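Local coordinates for protein L-lysine 6-oxidase (Marinomonas mediterranea, PDB 3WEU) that oxidises the epsilon-amino group of free L-lysine with a cysteine tryptophylquinone cofactor, releasing the hydrogen peroxide that makes it antibacterial, at residues Val268-Arg271 / Leu275-Asp278; Met434-Ile439 / Asp465-Lys470. All blocks are in the same frame, centred on the assembly; numbering follows the deposited sequence.

Contact 1 of 2, residues Val268-Arg271 / Leu275-Asp278. With EDO (1,2-ethanediol), chain O.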
loop_
_atom_site.group_PDB
_atom_site.type_symbol
_atom_site.label_atom_id
_atom_site.label_comp_id
_atom_site.label_asym_id
_atom_site.label_seq_id
_atom_site.Cartn_x
_atom_site.Cartn_y
_atom_site.Cartn_z
ATOM N N VAL A 268 41.103 15.039 12.072
ATOM C CA VAL A 268 41.026 14.501 13.409
ATOM C C VAL A 268 42.412 14.340 14.009
ATOM O O VAL A 268 42.655 14.723 15.202
ATOM C CB VAL A 268 40.233 13.180 13.442
ATOM C CG1 VAL A 268 40.346 12.486 14.799
ATOM C CG2 VAL A 268 38.794 13.388 13.144
ATOM N N GLY A 269 43.324 13.845 13.203
ATOM C CA GLY A 269 44.704 13.625 13.616
ATOM C C GLY A 269 45.448 14.886 14.020
ATOM O O GLY A 269 46.189 14.933 15.051
ATOM N N VAL A 270 45.287 15.897 13.182
ATOM C CA VAL A 270 45.971 17.168 13.379
ATOM C C VAL A 270 45.444 17.813 14.654
ATOM O O VAL A 270 46.217 18.310 15.479
ATOM C CB VAL A 270 45.773 18.093 12.125
ATOM C CG1 VAL A 270 46.187 19.515 12.422
ATOM C CG2 VAL A 270 46.615 17.567 10.969
ATOM N N ARG A 271 44.119 17.830 14.807
ATOM C CA ARG A 271 43.483 18.543 15.914
ATOM C C ARG A 271 43.431 17.715 17.212
ATOM O O ARG A 271 43.198 18.270 18.295
ATOM C CB ARG A 271 42.083 18.975 15.546
ATOM C CG ARG A 271 42.013 20.101 14.502
ATOM C CD ARG A 271 40.570 20.593 14.182
ATOM N NE ARG A 271 39.783 19.504 13.610
ATOM C CZ ARG A 271 38.990 18.686 14.295
ATOM N NH1 ARG A 271 38.416 17.657 13.688
ATOM N NH2 ARG A 271 38.742 18.874 15.607
ATOM N N LEU A 275 49.296 15.081 15.092
ATOM C CA LEU A 275 49.873 14.489 13.916
ATOM C C LEU A 275 50.886 15.393 13.203
ATOM O O LEU A 275 51.843 14.925 12.626
ATOM C CB LEU A 275 48.733 14.008 12.957
ATOM C CG LEU A 275 49.163 13.342 11.639
ATOM C CD1 LEU A 275 49.906 12.040 11.926
ATOM C CD2 LEU A 275 47.908 13.108 10.828
ATOM N N VAL A 276 50.625 16.679 13.168
ATOM C CA VAL A 276 51.454 17.661 12.512
ATOM C C VAL A 276 51.720 18.868 13.464
ATOM O O VAL A 276 51.096 19.892 13.366
ATOM C CB VAL A 276 50.855 18.172 11.177
ATOM C CG1 VAL A 276 51.940 18.966 10.447
ATOM C CG2 VAL A 276 50.410 17.033 10.283
ATOM N N PRO A 277 52.684 18.713 14.410
ATOM C CA PRO A 277 52.942 19.729 15.452
ATOM C C PRO A 277 53.191 21.092 14.903
ATOM O O PRO A 277 52.806 22.061 15.528
ATOM C CB PRO A 277 54.230 19.212 16.144
ATOM C CG PRO A 277 54.198 17.725 15.944
ATOM C CD PRO A 277 53.579 17.545 14.527
ATOM N N ASP A 278 53.806 21.189 13.728
ATOM C CA ASP A 278 54.007 22.512 13.114
ATOM C C ASP A 278 52.719 23.227 12.669
ATOM O O ASP A 278 52.727 24.435 12.456
ATOM C CB ASP A 278 54.946 22.419 11.909
ATOM C CG ASP A 278 56.396 22.114 12.296
ATOM O OD1 ASP A 278 56.759 22.267 13.463
ATOM O OD2 ASP A 278 57.139 21.649 11.414
HETATM C C1 EDO O . 38.485 21.864 17.820
HETATM O O1 EDO O . 39.579 20.962 17.619
HETATM C C2 EDO O . 39.214 23.104 18.260
HETATM O O2 EDO O . 40.422 23.204 17.471
HETATM O O HOH W 1 48.972 18.285 14.880
#
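With CG1 anti to the backbone N (chi1 167°), Val270 puts CG2 against CG2 of Val276; the same choice at Val276 (chi1 -168°) offers that methyl in return, and the two CG2 atoms touch at 3.9 Å. Leu275 CB lies 3.4 Å from Gly269 O, over the bare backbone of the glycine. The peptide N of Leu275 donates to that same oxygen, Gly269 O, at 3.1 Å. The N-H points almost straight at it (165°) but arrives from above the carbonyl plane. This is the C-terminal end of helix 261-272: the chain leaves the helix, doubles back within a few residues, and uses a last-turn carbonyl as acceptor for the loop. A water continues the join one residue further on, donating to Val270 O at 2.8 Å and accepting from Val276 N at 2.9 Å, so that the next helix carbonyl is also tied to the loop. Phe266, one turn before Val270, packs against both Leu275 and Val276. Arg271 points away from the loop; its NH2 gives a hydrogen bond to O1 of a 1,2-ethanediol, 3.0 Å away and in the guanidinium plane, while NH1 forms a salt bridge with Asp267. The diol, probably from the crystallisation liquor, is also hydrogen-bonded to Tyr280 OH.

Contact 2 of 2, residues Met434-Ile439 / Asp465-Lys470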
loop_
_atom_site.group_PDB
_atom_site.type_symbol
_atom_site.label_atom_id
_atom_site.label_comp_id
_atom_site.label_asym_id
_atom_site.label_seq_id
_atom_site.Cartn_x
_atom_site.Cartn_y
_atom_site.Cartn_z
ATOM N N MET A 434 49.530 4.086 1.752
ATOM C CA MET A 434 48.589 2.957 1.738
ATOM C C MET A 434 47.358 3.219 2.624
ATOM O O MET A 434 46.198 2.792 2.308
ATOM C CB MET A 434 49.315 1.721 2.242
ATOM C CG MET A 434 50.508 1.354 1.361
ATOM S SD MET A 434 51.231 -0.192 2.074
ATOM C CE MET A 434 49.832 -1.196 1.780
ATOM N N ASP A 435 47.566 4.086 3.623
ATOM C CA ASP A 435 46.483 4.436 4.498
ATOM C C ASP A 435 45.556 5.469 3.849
ATOM O O ASP A 435 44.372 5.469 4.112
ATOM C CB ASP A 435 46.991 5.023 5.799
ATOM C CG ASP A 435 47.617 3.980 6.721
ATOM O OD1 ASP A 435 47.473 2.756 6.441
ATOM O OD2 ASP A 435 48.237 4.444 7.735
ATOM N N THR A 436 46.100 6.344 3.017
ATOM C CA THR A 436 45.214 7.322 2.364
ATOM C C THR A 436 44.449 6.709 1.194
ATOM O O THR A 436 43.336 7.163 0.872
ATOM C CB THR A 436 46.005 8.561 1.950
ATOM O OG1 THR A 436 46.967 8.214 0.958
ATOM C CG2 THR A 436 46.675 9.167 3.144
ATOM N N ALA A 437 45.031 5.681 0.546
ATOM C CA ALA A 437 44.484 5.161 -0.686
ATOM C C ALA A 437 43.212 4.394 -0.482
ATOM O O ALA A 437 42.509 4.211 -1.444
ATOM C CB ALA A 437 45.463 4.256 -1.402
ATOM N N SER A 438 42.947 3.902 0.720
ATOM C CA SER A 438 41.725 3.180 0.945
ATOM C C SER A 438 40.608 4.176 1.214
ATOM O O SER A 438 39.656 4.331 0.408
ATOM C CB SER A 438 41.888 2.220 2.130
ATOM O OG SER A 438 42.451 2.919 3.235
ATOM N N ILE A 439 40.724 4.854 2.347
ATOM C CA ILE A 439 39.657 5.736 2.805
ATOM C C ILE A 439 39.593 7.062 2.067
ATOM O O ILE A 439 38.595 7.751 2.152
ATOM C CB ILE A 439 39.684 5.940 4.311
ATOM C CG1 ILE A 439 41.023 6.426 4.780
ATOM C CG2 ILE A 439 39.337 4.634 5.005
ATOM C CD1 ILE A 439 40.917 6.993 6.197
ATOM N N ASP A 465 45.128 6.400 17.540
ATOM C CA ASP A 465 46.014 7.451 17.065
ATOM C C ASP A 465 45.500 7.823 15.661
ATOM O O ASP A 465 44.545 7.202 15.155
ATOM C CB ASP A 465 47.461 6.907 16.980
ATOM C CG ASP A 465 48.510 7.986 16.946
ATOM O OD1 ASP A 465 48.259 9.209 16.700
ATOM O OD2 ASP A 465 49.682 7.589 17.123
ATOM N N ALA A 466 46.082 8.831 15.042
ATOM C CA ALA A 466 45.649 9.287 13.733
ATOM C C ALA A 466 45.579 8.085 12.766
ATOM O O ALA A 466 46.513 7.286 12.743
ATOM C CB ALA A 466 46.637 10.299 13.210
ATOM N N TYR A 467 44.441 7.954 12.071
ATOM C CA TYR A 467 44.155 6.903 11.094
ATOM C C TYR A 467 43.950 5.510 11.681
ATOM O O TYR A 467 43.814 4.564 10.931
ATOM C CB TYR A 467 45.224 6.843 9.991
ATOM C CG TYR A 467 45.104 7.936 8.926
ATOM C CD1 TYR A 467 45.613 9.203 9.169
ATOM C CD2 TYR A 467 44.472 7.698 7.690
ATOM C CE1 TYR A 467 45.525 10.228 8.234
ATOM C CE2 TYR A 467 44.376 8.707 6.763
ATOM C CZ TYR A 467 44.931 9.951 7.012
ATOM O OH TYR A 467 44.870 10.993 6.094
ATOM N N GLN A 468 44.046 5.354 13.006
ATOM C CA GLN A 468 43.996 4.007 13.601
ATOM C C GLN A 468 42.852 3.796 14.528
ATOM O O GLN A 468 42.803 4.443 15.576
ATOM C CB GLN A 468 45.232 3.815 14.420
ATOM C CG GLN A 468 46.502 3.594 13.690
ATOM C CD GLN A 468 47.603 3.239 14.713
ATOM O OE1 GLN A 468 47.325 2.871 15.914
ATOM N NE2 GLN A 468 48.829 3.379 14.275
ATOM N N ILE A 469 41.966 2.890 14.159
ATOM C CA ILE A 469 40.773 2.603 14.931
ATOM C C ILE A 469 41.166 1.844 16.207
ATOM O O ILE A 469 41.870 0.846 16.135
ATOM C CB ILE A 469 39.785 1.766 14.141
ATOM C CG1 ILE A 469 39.336 2.531 12.880
ATOM C CG2 ILE A 469 38.603 1.343 15.018
ATOM C CD1 ILE A 469 38.650 3.889 13.130
ATOM N N LYS A 470 40.716 2.351 17.341
ATOM C CA LYS A 470 40.893 1.654 18.616
ATOM C C LYS A 470 39.987 0.492 18.713
ATOM O O LYS A 470 38.788 0.595 18.465
ATOM C CB LYS A 470 40.523 2.663 19.739
ATOM C CG LYS A 470 40.814 2.131 21.159
ATOM C CD LYS A 470 40.264 3.109 22.192
ATOM C CE LYS A 470 41.194 4.260 22.524
ATOM N NZ LYS A 470 40.430 5.512 22.832
#
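Asp435 is the first residue of 434-439 to meet Tyr467, laying its CB 4.1 Å from ring atom CD2. Its carboxylate is engaged by other residues: OD1 accepts from Ser8 N and is also hydrogen-bonded to His6 ND1, binding the helix to strand 4-13. Thr436 follows, and its methyl CG2 approaches the far end of the same ring, 3.9 Å from Tyr467 OH. Its hydroxyl sits between N and the carbonyl carbon (chi1 65°), where OG1 is hydrogen-bonded to Asp433 O, one turn back; this leaves the methyl for the tyrosine. Three residues on, Ile439 extends CD1 to 3.9 Å from Tyr467 CE2, about as close to CD2. All three approach obliquely, Asp435 CB and Thr436 CG2 on one side of the ring plane and Ile439 CD1 on the other. Tyr467 itself is the third residue of a type II beta turn, closed by Gln468 N donating to Asp465 O at 2.9 Å. Its positive phi (71°) is the one that position requires. Within the turn Asp465 OD1 accepts from Ala466 N at 2.8 Å. The OH of the buried Tyr467 is hydrogen-bonded to Ser262 OG, and the ring also touches Cys265 and Phe266, so helix 261-272 flanks the contact while strand 4-13 meets Ser438, Ile439 and Ile469.

Contact 1 and contact 2 come in series along the chain, 268-278 closing before 434-470 opens, yet their centres are about 14 Å apart and on the same side of the chain's centre. Helix 261-272 connects them: its C-terminal end forms contact 1, and its earlier residues Ser262, Cys265 and Phe266 lie against contact 2. They also touch directly, where Ala466 CB packs 3.9 Å from both Gly269 CA and Leu275 CD2. Contact 2, in the C-terminal domain, is bonded in turn to strand 4-13 near the start of the chain. Through these contacts the end of helix 261-272, the turn at 465-468, helix 433-439 and strand 4-13 are packed next to one another.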